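Local coordinates for probable Rab-related GTPase (Acanthamoeba polyphaga mimivirus, PDB 5XC5), which binds GTP and is a Rab-family small GTPase of a giant virus that may take part in protein transport, at residues S20-F25 with S151-V157. The protein carries 1 engineered substitution. Sequence-based numbering, arbitrary orientation.
Sequences SIVHQF and SFESDTV. With GTP (guanosine-5'-triphosphate), chain B.
The flat amide of Gln24 meets the carbonyl of Ser151 almost in its own plane. Gln24 NE2 donates to Ser151 O at 2.8 Å, and the bond is nearly straight at 167°. The donor also lies in the carbonyl plane. At the other branch of the amide, Gln24 OE1 comes up against Ser154 CB at 3.8 Å. One face of the Phe152 ring covers the guanine of GTP, with the two planes tilted. Guanine C6 lies over the rim of the ring, and Phe152 CE2 comes to 3.3 Å from GTP C2. The ribose hydroxyl oxygen O2' lies at the ring's edge, in its plane.

Gln24 CG is anti to the backbone N (chi1 -176°), and the chain then bends at chi2. This brings NE2 to the turn just ahead of helix 154-169. A water that donates to Phe152 O also accepts a weak bond from Gln24 NE2. Val157 packs at the other end of the contact. Its CG2 touches Gln24 CG at 3.8 Å, and its CG1 touches Phe25 CB at 3.7 Å. The Phe25 ring itself stacks on Phe161, further along helix 154-169.

Both segments also hold the nucleotide. Ser20 N and Ser20 OG both donate to the alpha-phosphate oxygen O1A. Ser151 N donates to guanine O6, and Ser151 OG donates to GTP N7 at 2.6 Å. Asn119 ND2 is a second partner of Ser151 OG. Ser20 CB rests 3.4 Å from Ser151 OG, between the phosphate and base contacts. Glu153 caps helix 154-169 by accepting from Asp155 N.

The arrangement joins the helix after the P-loop to the G5 guanine-recognition loop of the Ras-like G domain. Ser151 and Phe152 probably take the Ala and Lys places of the family's SAK motif.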
loop_
_atom_site.group_PDB
_atom_site.type_symbol
_atom_site.label_atom_id
_atom_site.label_comp_id
_atom_site.label_asym_id
_atom_site.label_seq_id
_atom_site.Cartn_x
_atom_site.Cartn_y
_atom_site.Cartn_z
ATOM N N SER A 20 1.616 -5.742 8.000
ATOM C CA SER A 20 2.285 -6.994 7.661
ATOM C C SER A 20 3.159 -6.841 6.421
ATOM O O SER A 20 4.298 -7.329 6.388
ATOM C CB SER A 20 1.240 -8.087 7.463
ATOM O OG SER A 20 0.534 -8.315 8.665
ATOM N N ILE A 21 2.655 -6.133 5.407
ATOM C CA ILE A 21 3.438 -5.856 4.207
ATOM C C ILE A 21 4.687 -5.048 4.546
ATOM O O ILE A 21 5.797 -5.384 4.120
ATOM C CB ILE A 21 2.560 -5.151 3.160
ATOM C CG1 ILE A 21 1.619 -6.156 2.490
ATOM C CG2 ILE A 21 3.419 -4.450 2.133
ATOM C CD1 ILE A 21 0.480 -5.498 1.715
ATOM N N VAL A 22 4.531 -3.980 5.335
ATOM C CA VAL A 22 5.690 -3.145 5.640
ATOM C C VAL A 22 6.734 -3.918 6.434
ATOM O O VAL A 22 7.938 -3.813 6.162
ATOM C CB VAL A 22 5.223 -1.937 6.475
ATOM C CG1 VAL A 22 6.401 -1.316 7.232
ATOM C CG2 VAL A 22 4.540 -0.926 5.619
ATOM N N HIS A 23 6.298 -4.707 7.421
ATOM C CA HIS A 23 7.253 -5.482 8.212
ATOM C C HIS A 23 7.991 -6.482 7.336
ATOM O O HIS A 23 9.195 -6.698 7.506
ATOM C CB HIS A 23 6.533 -6.226 9.342
ATOM C CG HIS A 23 6.022 -5.345 10.448
ATOM N ND1 HIS A 23 5.743 -4.006 10.281
ATOM C CD2 HIS A 23 5.743 -5.626 11.743
ATOM C CE1 HIS A 23 5.307 -3.499 11.421
ATOM N NE2 HIS A 23 5.304 -4.463 12.327
ATOM N N GLN A 24 7.284 -7.099 6.387
ATOM C CA GLN A 24 7.935 -8.038 5.485
ATOM C C GLN A 24 8.972 -7.333 4.619
ATOM O O GLN A 24 10.079 -7.842 4.423
ATOM C CB GLN A 24 6.871 -8.725 4.630
ATOM C CG GLN A 24 7.395 -9.812 3.699
ATOM C CD GLN A 24 7.883 -11.038 4.450
ATOM O OE1 GLN A 24 9.074 -11.190 4.689
ATOM N NE2 GLN A 24 6.957 -11.921 4.821
ATOM N N PHE A 25 8.639 -6.145 4.106
ATOM C CA PHE A 25 9.599 -5.373 3.323
ATOM C C PHE A 25 10.833 -5.020 4.146
ATOM O O PHE A 25 11.959 -5.030 3.634
ATOM C CB PHE A 25 8.930 -4.108 2.777
ATOM C CG PHE A 25 9.864 -3.193 2.028
ATOM C CD1 PHE A 25 10.444 -3.591 0.834
ATOM C CD2 PHE A 25 10.147 -1.930 2.520
ATOM C CE1 PHE A 25 11.305 -2.741 0.140
ATOM C CE2 PHE A 25 10.997 -1.078 1.841
ATOM C CZ PHE A 25 11.577 -1.487 0.647
ATOM N N SER A 151 1.239 -10.809 2.250
ATOM C CA SER A 151 2.233 -10.350 3.216
ATOM C C SER A 151 3.204 -11.453 3.595
ATOM O O SER A 151 4.354 -11.169 3.952
ATOM C CB SER A 151 1.542 -9.879 4.496
ATOM O OG SER A 151 0.494 -8.952 4.243
ATOM N N PHE A 152 2.755 -12.702 3.559
ATOM C CA PHE A 152 3.549 -13.841 3.999
ATOM C C PHE A 152 4.481 -14.358 2.919
ATOM O O PHE A 152 5.284 -15.256 3.192
ATOM C CB PHE A 152 2.625 -14.973 4.471
ATOM C CG PHE A 152 1.605 -14.535 5.483
ATOM C CD1 PHE A 152 1.912 -13.557 6.412
ATOM C CD2 PHE A 152 0.329 -15.087 5.490
ATOM C CE1 PHE A 152 0.974 -13.136 7.341
ATOM C CE2 PHE A 152 -0.612 -14.675 6.426
ATOM C CZ PHE A 152 -0.286 -13.695 7.343
ATOM N N GLU A 153 4.407 -13.814 1.708
ATOM C CA GLU A 153 5.263 -14.227 0.601
ATOM C C GLU A 153 6.154 -13.050 0.226
ATOM O O GLU A 153 5.723 -12.130 -0.478
ATOM C CB GLU A 153 4.420 -14.693 -0.580
ATOM C CG GLU A 153 5.257 -15.203 -1.761
ATOM C CD GLU A 153 6.455 -16.015 -1.306
ATOM O OE1 GLU A 153 6.247 -17.121 -0.759
ATOM O OE2 GLU A 153 7.602 -15.541 -1.474
ATOM N N SER A 154 7.406 -13.088 0.683
ATOM C CA SER A 154 8.312 -11.968 0.476
ATOM C C SER A 154 8.510 -11.649 -1.000
ATOM O O SER A 154 8.766 -10.495 -1.346
ATOM C CB SER A 154 9.659 -12.263 1.132
ATOM O OG SER A 154 10.282 -13.348 0.487
ATOM N N ASP A 155 8.408 -12.645 -1.889
ATOM C CA ASP A 155 8.576 -12.360 -3.311
ATOM C C ASP A 155 7.526 -11.369 -3.806
ATOM O O ASP A 155 7.814 -10.515 -4.654
ATOM C CB ASP A 155 8.522 -13.655 -4.125
ATOM C CG ASP A 155 9.747 -14.524 -3.934
ATOM O OD1 ASP A 155 10.655 -14.148 -3.158
ATOM O OD2 ASP A 155 9.792 -15.606 -4.546
ATOM N N THR A 156 6.305 -11.446 -3.269
ATOM C CA THR A 156 5.288 -10.500 -3.712
ATOM C C THR A 156 5.485 -9.122 -3.101
ATOM O O THR A 156 5.144 -8.115 -3.733
ATOM C CB THR A 156 3.876 -10.999 -3.397
ATOM O OG1 THR A 156 3.589 -10.854 -1.999
ATOM C CG2 THR A 156 3.677 -12.448 -3.843
ATOM N N VAL A 157 6.062 -9.046 -1.902
ATOM C CA VAL A 157 6.314 -7.752 -1.276
ATOM C C VAL A 157 7.504 -7.066 -1.928
ATOM O O VAL A 157 7.469 -5.861 -2.213
ATOM C CB VAL A 157 6.501 -7.948 0.239
ATOM C CG1 VAL A 157 6.955 -6.657 0.902
ATOM C CG2 VAL A 157 5.210 -8.467 0.870
HETATM P PG GTP B . -4.793 -1.749 10.596
HETATM O O1G GTP B . -3.471 -1.302 11.190
HETATM O O2G GTP B . -5.808 -2.066 11.655
HETATM O O3G GTP B . -5.324 -0.773 9.569
HETATM O O3B GTP B . -4.608 -3.190 9.833
HETATM P PB GTP B . -3.442 -3.605 8.785
HETATM O O1B GTP B . -2.112 -2.995 9.183
HETATM O O2B GTP B . -3.878 -3.281 7.383
HETATM O O3A GTP B . -3.426 -5.220 8.824
HETATM P PA GTP B . -2.368 -6.143 9.645
HETATM O O1A GTP B . -0.996 -6.125 8.961
HETATM O O2A GTP B . -2.396 -5.779 11.144
HETATM O "O5'" GTP B . -3.008 -7.613 9.376
HETATM C "C5'" GTP B . -4.290 -7.956 9.862
HETATM C "C4'" GTP B . -4.409 -9.477 9.947
HETATM O "O4'" GTP B . -4.368 -9.986 8.622
HETATM C "C3'" GTP B . -3.279 -10.138 10.712
HETATM O "O3'" GTP B . -3.784 -11.224 11.478
HETATM C "C2'" GTP B . -2.379 -10.673 9.620
HETATM O "O2'" GTP B . -1.645 -11.807 10.022
HETATM C "C1'" GTP B . -3.369 -10.982 8.516
HETATM N N9 GTP B . -2.698 -10.873 7.213
HETATM C C8 GTP B . -1.880 -9.865 6.772
HETATM N N7 GTP B . -1.479 -10.143 5.514
HETATM C C5 GTP B . -2.033 -11.328 5.151
HETATM C C6 GTP B . -1.965 -12.084 3.986
HETATM O O6 GTP B . -1.307 -11.752 2.984
HETATM N N1 GTP B . -2.666 -13.266 3.967
HETATM C C2 GTP B . -3.426 -13.697 5.034
HETATM N N2 GTP B . -4.077 -14.850 4.925
HETATM N N3 GTP B . -3.508 -12.954 6.189
HETATM C C4 GTP B . -2.804 -11.793 6.218
HETATM O O HOH W 1 10.123 -8.474 1.044
HETATM O O HOH W 2 6.813 -15.112 5.991
#